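PDB 2WTM: EST1E from Clostridium proteoclasticum, which hydrolyses ester bonds as a promiscuous feruloyl esterase, releasing ferulic acid from its esters. Local coordinates for residues Lys126-Leu131 against Lys190-Val195. Sequence-based numbering, arbitrary orientation.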
loop_
_atom_site.group_PDB
_atom_site.type_symbol
_atom_site.label_atom_id
_atom_site.label_comp_id
_atom_site.label_asym_id
_atom_site.label_seq_id
_atom_site.Cartn_x
_atom_site.Cartn_y
_atom_site.Cartn_z
ATOM N N LYS A 126 -21.302 2.698 4.075
ATOM C CA LYS A 126 -22.609 2.846 3.497
ATOM C C LYS A 126 -22.753 3.980 2.472
ATOM O O LYS A 126 -23.559 3.932 1.545
ATOM C CB LYS A 126 -23.600 3.008 4.642
ATOM C CG LYS A 126 -25.085 3.141 4.179
ATOM C CD LYS A 126 -25.946 2.936 5.446
ATOM C CE LYS A 126 -27.496 3.083 5.192
ATOM N NZ LYS A 126 -27.737 4.361 4.644
ATOM N N ALA A 127 -22.005 5.058 2.679
ATOM C CA ALA A 127 -21.876 6.154 1.746
ATOM C C ALA A 127 -20.538 6.878 1.967
ATOM O O ALA A 127 -19.918 6.658 3.021
ATOM C CB ALA A 127 -23.054 7.152 1.878
ATOM N N LEU A 128 -20.179 7.753 1.041
ATOM C CA LEU A 128 -18.806 8.278 0.932
ATOM C C LEU A 128 -18.889 9.728 0.561
ATOM O O LEU A 128 -19.619 10.120 -0.366
ATOM C CB LEU A 128 -18.084 7.494 -0.173
ATOM C CG LEU A 128 -16.741 8.051 -0.544
ATOM C CD1 LEU A 128 -15.727 7.931 0.538
ATOM C CD2 LEU A 128 -16.294 7.300 -1.751
ATOM N N ILE A 129 -18.110 10.543 1.253
ATOM C CA ILE A 129 -18.027 11.989 1.013
ATOM C C ILE A 129 -16.608 12.510 0.792
ATOM O O ILE A 129 -15.956 12.929 1.735
ATOM C CB ILE A 129 -18.682 12.764 2.176
ATOM C CG1 ILE A 129 -20.073 12.187 2.428
ATOM C CG2 ILE A 129 -18.782 14.230 1.773
ATOM C CD1 ILE A 129 -20.745 12.787 3.626
ATOM N N PRO A 130 -16.140 12.509 -0.463
ATOM C CA PRO A 130 -14.840 13.121 -0.723
ATOM C C PRO A 130 -14.988 14.624 -0.898
ATOM O O PRO A 130 -15.597 15.069 -1.858
ATOM C CB PRO A 130 -14.384 12.393 -1.998
ATOM C CG PRO A 130 -15.303 11.255 -2.142
ATOM C CD PRO A 130 -16.613 11.796 -1.634
ATOM N N LEU A 131 -14.324 15.377 -0.044
ATOM C CA LEU A 131 -14.353 16.842 -0.045
ATOM C C LEU A 131 -13.098 17.363 -0.790
ATOM O O LEU A 131 -11.999 17.064 -0.339
ATOM C CB LEU A 131 -14.418 17.347 1.382
ATOM C CG LEU A 131 -15.605 16.918 2.195
ATOM C CD1 LEU A 131 -15.443 17.197 3.689
ATOM C CD2 LEU A 131 -16.924 17.441 1.660
ATOM N N LYS A 190 -21.952 2.470 -4.063
ATOM C CA LYS A 190 -22.894 3.031 -3.074
ATOM C C LYS A 190 -22.879 4.564 -3.219
ATOM O O LYS A 190 -22.144 5.107 -4.009
ATOM C CB LYS A 190 -22.597 2.568 -1.653
ATOM C CG LYS A 190 -22.798 1.091 -1.439
ATOM C CD LYS A 190 -22.464 0.631 -0.107
ATOM C CE LYS A 190 -22.770 -0.833 0.160
ATOM N NZ LYS A 190 -22.182 -1.231 1.521
ATOM N N PRO A 191 -23.767 5.270 -2.507
ATOM C CA PRO A 191 -23.843 6.678 -2.695
ATOM C C PRO A 191 -22.581 7.457 -2.323
ATOM O O PRO A 191 -21.993 7.206 -1.266
ATOM C CB PRO A 191 -24.992 7.121 -1.776
ATOM C CG PRO A 191 -25.823 5.871 -1.695
ATOM C CD PRO A 191 -24.777 4.798 -1.559
ATOM N N VAL A 192 -22.254 8.392 -3.202
ATOM C CA VAL A 192 -21.146 9.310 -3.070
ATOM C C VAL A 192 -21.569 10.774 -3.222
ATOM O O VAL A 192 -22.366 11.097 -4.117
ATOM C CB VAL A 192 -20.039 8.967 -4.126
ATOM C CG1 VAL A 192 -18.883 9.857 -3.996
ATOM C CG2 VAL A 192 -19.673 7.539 -4.019
ATOM N N LEU A 193 -21.031 11.642 -2.332
ATOM C CA LEU A 193 -21.147 13.088 -2.499
ATOM C C LEU A 193 -19.783 13.699 -2.619
ATOM O O LEU A 193 -18.992 13.660 -1.655
ATOM C CB LEU A 193 -21.852 13.759 -1.332
ATOM C CG LEU A 193 -21.885 15.277 -1.295
ATOM C CD1 LEU A 193 -22.884 15.820 -2.316
ATOM C CD2 LEU A 193 -22.315 15.808 0.092
ATOM N N ILE A 194 -19.474 14.209 -3.812
ATOM C CA ILE A 194 -18.234 15.003 -3.967
ATOM C C ILE A 194 -18.579 16.452 -3.879
ATOM O O ILE A 194 -19.543 16.901 -4.537
ATOM C CB ILE A 194 -17.461 14.712 -5.274
ATOM C CG1 ILE A 194 -16.979 13.279 -5.251
ATOM C CG2 ILE A 194 -16.301 15.661 -5.386
ATOM C CD1 ILE A 194 -16.324 12.900 -6.580
ATOM N N VAL A 195 -17.835 17.175 -3.057
ATOM C CA VAL A 195 -17.939 18.660 -2.974
ATOM C C VAL A 195 -16.637 19.258 -3.451
ATOM O O VAL A 195 -15.555 18.682 -3.183
ATOM C CB VAL A 195 -18.217 19.084 -1.504
ATOM C CG1 VAL A 195 -18.463 20.604 -1.473
ATOM C CG2 VAL A 195 -19.367 18.323 -0.971
#
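L128 joins strand 125-131 to strand 192-197 through both its backbone polar atoms: its N donates to P191 O at 3.0 Å, with a bent N-H...O angle of 136°, and its O accepts the straighter bond from L193 N at 2.9 Å. The strands run parallel, and the next rung in this ladder should come from residue 130, but P130 has no N-H. Its ring CD sits 3.0 Å from L193 O instead, a tight fit, and I129 CA adds a CA-H...O contact to the same oxygen. The carbonyl of P130 itself takes up the ladder again, accepting a longer bond from V195 N at 3.3 Å. On one face of the sheet the P130 ring lies across V192 CG1 and I194 CG1, at about a right angle to both side chains, its CD 3.8 Å from V192 CG1; L128 lies beside V192, pointing the same way. The other face carries A127, I129, L131, P191, L193 and V195; of these A127, I129, P191 and L193 pack against helix 234-249. With CG anti to its carbonyl carbon (chi1 -60°), L131 swings CD2 to within 3.7 Å of V195 CG2. Packing thins at the partly exposed start, where the aliphatic stem of K190 and the ring CD of P191 lie against K126 O, and the lysine ammonium groups reach other partners, K126 NZ to Q248 O and Y103 OH, K190 NZ to R122 O. The pair sits between strands 99-107 and 218-223 in the parallel part of the central alpha/beta-hydrolase sheet, with L131 near the probable S108-H228-D200 catalytic triad.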